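PDB 1K32: tricorn protease from Thermoplasma acidophilum, which probably degrades peptides as a large six-chain serine protease acting downstream of the proteasome, with beta-propeller domains thought to gate substrate passage. Local coordinates for residues A[199-207]-A[215-223]. Numbering follows the deposited sequence.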
loop_
_atom_site.group_PDB
_atom_site.type_symbol
_atom_site.label_atom_id
_atom_site.label_comp_id
_atom_site.label_asym_id
_atom_site.label_seq_id
_atom_site.Cartn_x
_atom_site.Cartn_y
_atom_site.Cartn_z
ATOM N N ILE A 199 56.133 49.911 -32.194
ATOM C CA ILE A 199 56.366 50.639 -33.446
ATOM C C ILE A 199 55.131 50.950 -34.289
ATOM O O ILE A 199 55.140 51.897 -35.079
ATOM C CB ILE A 199 57.394 49.911 -34.359
ATOM C CG1 ILE A 199 57.024 48.435 -34.495
ATOM C CG2 ILE A 199 58.805 50.071 -33.804
ATOM C CD1 ILE A 199 57.854 47.706 -35.534
ATOM N N VAL A 200 54.080 50.153 -34.146
ATOM C CA VAL A 200 52.851 50.400 -34.894
ATOM C C VAL A 200 51.655 50.477 -33.940
ATOM O O VAL A 200 51.188 49.468 -33.403
ATOM C CB VAL A 200 52.612 49.320 -35.957
ATOM C CG1 VAL A 200 51.310 49.596 -36.692
ATOM C CG2 VAL A 200 53.767 49.315 -36.950
ATOM N N ASP A 201 51.199 51.706 -33.724
ATOM C CA ASP A 201 50.075 52.019 -32.867
ATOM C C ASP A 201 49.294 53.098 -33.621
ATOM O O ASP A 201 49.600 54.280 -33.522
ATOM C CB ASP A 201 50.580 52.566 -31.523
ATOM C CG ASP A 201 49.470 52.722 -30.494
ATOM O OD1 ASP A 201 48.324 53.027 -30.892
ATOM O OD2 ASP A 201 49.749 52.560 -29.283
ATOM N N MET A 202 48.302 52.676 -34.396
ATOM C CA MET A 202 47.481 53.595 -35.179
ATOM C C MET A 202 46.118 53.764 -34.525
ATOM O O MET A 202 45.760 53.013 -33.619
ATOM C CB MET A 202 47.307 53.052 -36.601
ATOM C CG MET A 202 48.603 53.024 -37.402
ATOM S SD MET A 202 48.485 52.186 -38.995
ATOM C CE MET A 202 49.001 50.657 -38.575
ATOM N N SER A 203 45.354 54.748 -34.987
ATOM C CA SER A 203 44.039 54.986 -34.428
ATOM C C SER A 203 43.127 53.790 -34.670
ATOM O O SER A 203 42.251 53.510 -33.851
ATOM C CB SER A 203 43.416 56.253 -35.026
ATOM O OG SER A 203 43.168 56.097 -36.410
ATOM N N THR A 204 43.341 53.082 -35.781
ATOM C CA THR A 204 42.538 51.913 -36.127
ATOM C C THR A 204 43.253 50.585 -35.840
ATOM O O THR A 204 44.428 50.554 -35.495
ATOM C CB THR A 204 42.107 51.941 -37.625
ATOM O OG1 THR A 204 43.270 51.951 -38.465
ATOM C CG2 THR A 204 41.267 53.197 -37.916
ATOM N N HIS A 205 42.515 49.495 -36.001
ATOM C CA HIS A 205 42.985 48.136 -35.754
ATOM C C HIS A 205 43.907 47.565 -36.834
ATOM O O HIS A 205 43.583 47.588 -38.011
ATOM C CB HIS A 205 41.765 47.231 -35.604
ATOM C CG HIS A 205 42.093 45.777 -35.502
ATOM N ND1 HIS A 205 42.774 45.242 -34.428
ATOM C CD2 HIS A 205 41.775 44.735 -36.303
ATOM C CE1 HIS A 205 42.852 43.932 -34.570
ATOM N NE2 HIS A 205 42.253 43.599 -35.698
ATOM N N VAL A 206 45.048 47.030 -36.420
ATOM C CA VAL A 206 45.982 46.440 -37.360
ATOM C C VAL A 206 45.863 44.933 -37.244
ATOM O O VAL A 206 45.888 44.393 -36.140
ATOM C CB VAL A 206 47.427 46.869 -37.039
ATOM C CG1 VAL A 206 48.413 46.091 -37.895
ATOM C CG2 VAL A 206 47.573 48.365 -37.269
ATOM N N SER A 207 45.743 44.261 -38.383
ATOM C CA SER A 207 45.596 42.820 -38.396
ATOM C C SER A 207 46.512 42.129 -39.404
ATOM O O SER A 207 47.023 42.752 -40.336
ATOM C CB SER A 207 44.149 42.465 -38.722
ATOM O OG SER A 207 43.813 42.930 -40.013
ATOM N N ARG A 215 60.108 45.217 -44.533
ATOM C CA ARG A 215 58.868 45.956 -44.349
ATOM C C ARG A 215 57.816 45.054 -43.737
ATOM O O ARG A 215 57.729 43.872 -44.060
ATOM C CB ARG A 215 58.344 46.501 -45.677
ATOM C CG ARG A 215 59.202 47.595 -46.274
ATOM C CD ARG A 215 58.340 48.645 -46.954
ATOM N NE ARG A 215 58.773 49.976 -46.547
ATOM C CZ ARG A 215 57.960 50.953 -46.172
ATOM N NH1 ARG A 215 58.468 52.118 -45.818
ATOM N NH2 ARG A 215 56.648 50.775 -46.148
ATOM N N ILE A 216 57.024 45.616 -42.839
ATOM C CA ILE A 216 55.964 44.856 -42.206
ATOM C C ILE A 216 54.689 45.207 -42.949
ATOM O O ILE A 216 54.308 46.372 -43.011
ATOM C CB ILE A 216 55.776 45.246 -40.713
ATOM C CG1 ILE A 216 57.093 45.104 -39.953
ATOM C CG2 ILE A 216 54.706 44.357 -40.072
ATOM C CD1 ILE A 216 57.044 45.663 -38.538
ATOM N N TYR A 217 54.050 44.213 -43.544
ATOM C CA TYR A 217 52.794 44.453 -44.233
ATOM C C TYR A 217 51.649 44.004 -43.333
ATOM O O TYR A 217 51.774 43.032 -42.570
ATOM C CB TYR A 217 52.757 43.715 -45.569
ATOM C CG TYR A 217 53.719 44.286 -46.584
ATOM C CD1 TYR A 217 55.094 44.056 -46.482
ATOM C CD2 TYR A 217 53.256 45.079 -47.631
ATOM C CE1 TYR A 217 55.980 44.603 -47.401
ATOM C CE2 TYR A 217 54.124 45.631 -48.551
ATOM C CZ TYR A 217 55.485 45.395 -48.436
ATOM O OH TYR A 217 56.338 45.957 -49.358
ATOM N N PHE A 218 50.535 44.727 -43.408
ATOM C CA PHE A 218 49.385 44.422 -42.574
ATOM C C PHE A 218 48.118 45.048 -43.127
ATOM O O PHE A 218 48.144 45.772 -44.132
ATOM C CB PHE A 218 49.629 44.924 -41.144
ATOM C CG PHE A 218 49.965 46.388 -41.062
ATOM C CD1 PHE A 218 48.963 47.351 -41.092
ATOM C CD2 PHE A 218 51.293 46.804 -40.980
ATOM C CE1 PHE A 218 49.284 48.719 -41.043
ATOM C CE2 PHE A 218 51.624 48.159 -40.928
ATOM C CZ PHE A 218 50.614 49.122 -40.962
ATOM N N ILE A 219 47.012 44.794 -42.442
ATOM C CA ILE A 219 45.734 45.320 -42.873
ATOM C C ILE A 219 45.088 46.248 -41.854
ATOM O O ILE A 219 45.143 45.996 -40.643
ATOM C CB ILE A 219 44.750 44.164 -43.169
ATOM C CG1 ILE A 219 45.267 43.325 -44.343
ATOM C CG2 ILE A 219 43.346 44.723 -43.451
ATOM C CD1 ILE A 219 44.488 42.046 -44.570
ATOM N N THR A 220 44.490 47.336 -42.348
ATOM C CA THR A 220 43.766 48.268 -41.480
ATOM C C THR A 220 42.808 49.116 -42.299
ATOM O O THR A 220 42.946 49.219 -43.511
ATOM C CB THR A 220 44.706 49.176 -40.660
ATOM O OG1 THR A 220 43.943 49.827 -39.636
ATOM C CG2 THR A 220 45.363 50.218 -41.533
ATOM N N ASP A 221 41.821 49.707 -41.649
ATOM C CA ASP A 221 40.852 50.515 -42.376
ATOM C C ASP A 221 40.884 51.977 -41.945
ATOM O O ASP A 221 39.854 52.654 -41.906
ATOM C CB ASP A 221 39.445 49.928 -42.204
ATOM C CG ASP A 221 39.012 49.851 -40.746
ATOM O OD1 ASP A 221 37.961 49.233 -40.467
ATOM O OD2 ASP A 221 39.711 50.410 -39.877
ATOM N N ILE A 222 42.083 52.469 -41.652
ATOM C CA ILE A 222 42.236 53.846 -41.208
ATOM C C ILE A 222 41.701 54.866 -42.209
ATOM O O ILE A 222 41.386 55.991 -41.834
ATOM C CB ILE A 222 43.702 54.172 -40.909
ATOM C CG1 ILE A 222 43.789 55.549 -40.247
ATOM C CG2 ILE A 222 44.514 54.108 -42.194
ATOM C CD1 ILE A 222 45.115 55.849 -39.619
ATOM N N ASP A 223 41.591 54.478 -43.475
ATOM C CA ASP A 223 41.089 55.386 -44.497
ATOM C C ASP A 223 39.625 55.121 -44.860
ATOM O O ASP A 223 39.110 55.656 -45.840
ATOM C CB ASP A 223 41.997 55.318 -45.738
ATOM C CG ASP A 223 43.384 55.937 -45.486
ATOM O OD1 ASP A 223 44.372 55.515 -46.122
ATOM O OD2 ASP A 223 43.483 56.859 -44.648
HETATM O O HOH W 1 39.602 49.105 -37.387
#
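T204 holds OG1 between its backbone N and carbonyl carbon (chi1 60°), while T220 swings OG1 trans to its own N (chi1 -167°), and the two hydroxyls meet with the side chains crossing nearly at right angles. This is a beta-propeller: the link between strands 195-200 and 207-212 carries the chain from one blade to the next, and here it packs on that second blade. T204 OG1 donates to T220 OG1 at 2.5 Å; T220 OG1 in turn donates to H205 O at 2.8 Å, from above the carbonyl plane. That two-bond chain pins the linker just before it enters the sheet, where S207 and I219 form an antiparallel hydrogen-bonded pair, S207 N to I219 O and I219 N to S207 O, each 2.9 Å.

The F218 ring packs on the linker: V206 CG1 approaches F218 CD1 obliquely at 3.5 Å, and M202 adds a Met-aromatic contact, SD lying 5.2 Å from the ring centroid of F218. V200 CG1 of the preceding blade stands 4.4 Å from F218 CZ. Farther along, I199 CD1 meets I216 CD1 at 3.7 Å.

D221 closes the other end: OD1 accepts from G178 N, and OD2 takes a bond from a water that also accepts from H205 N.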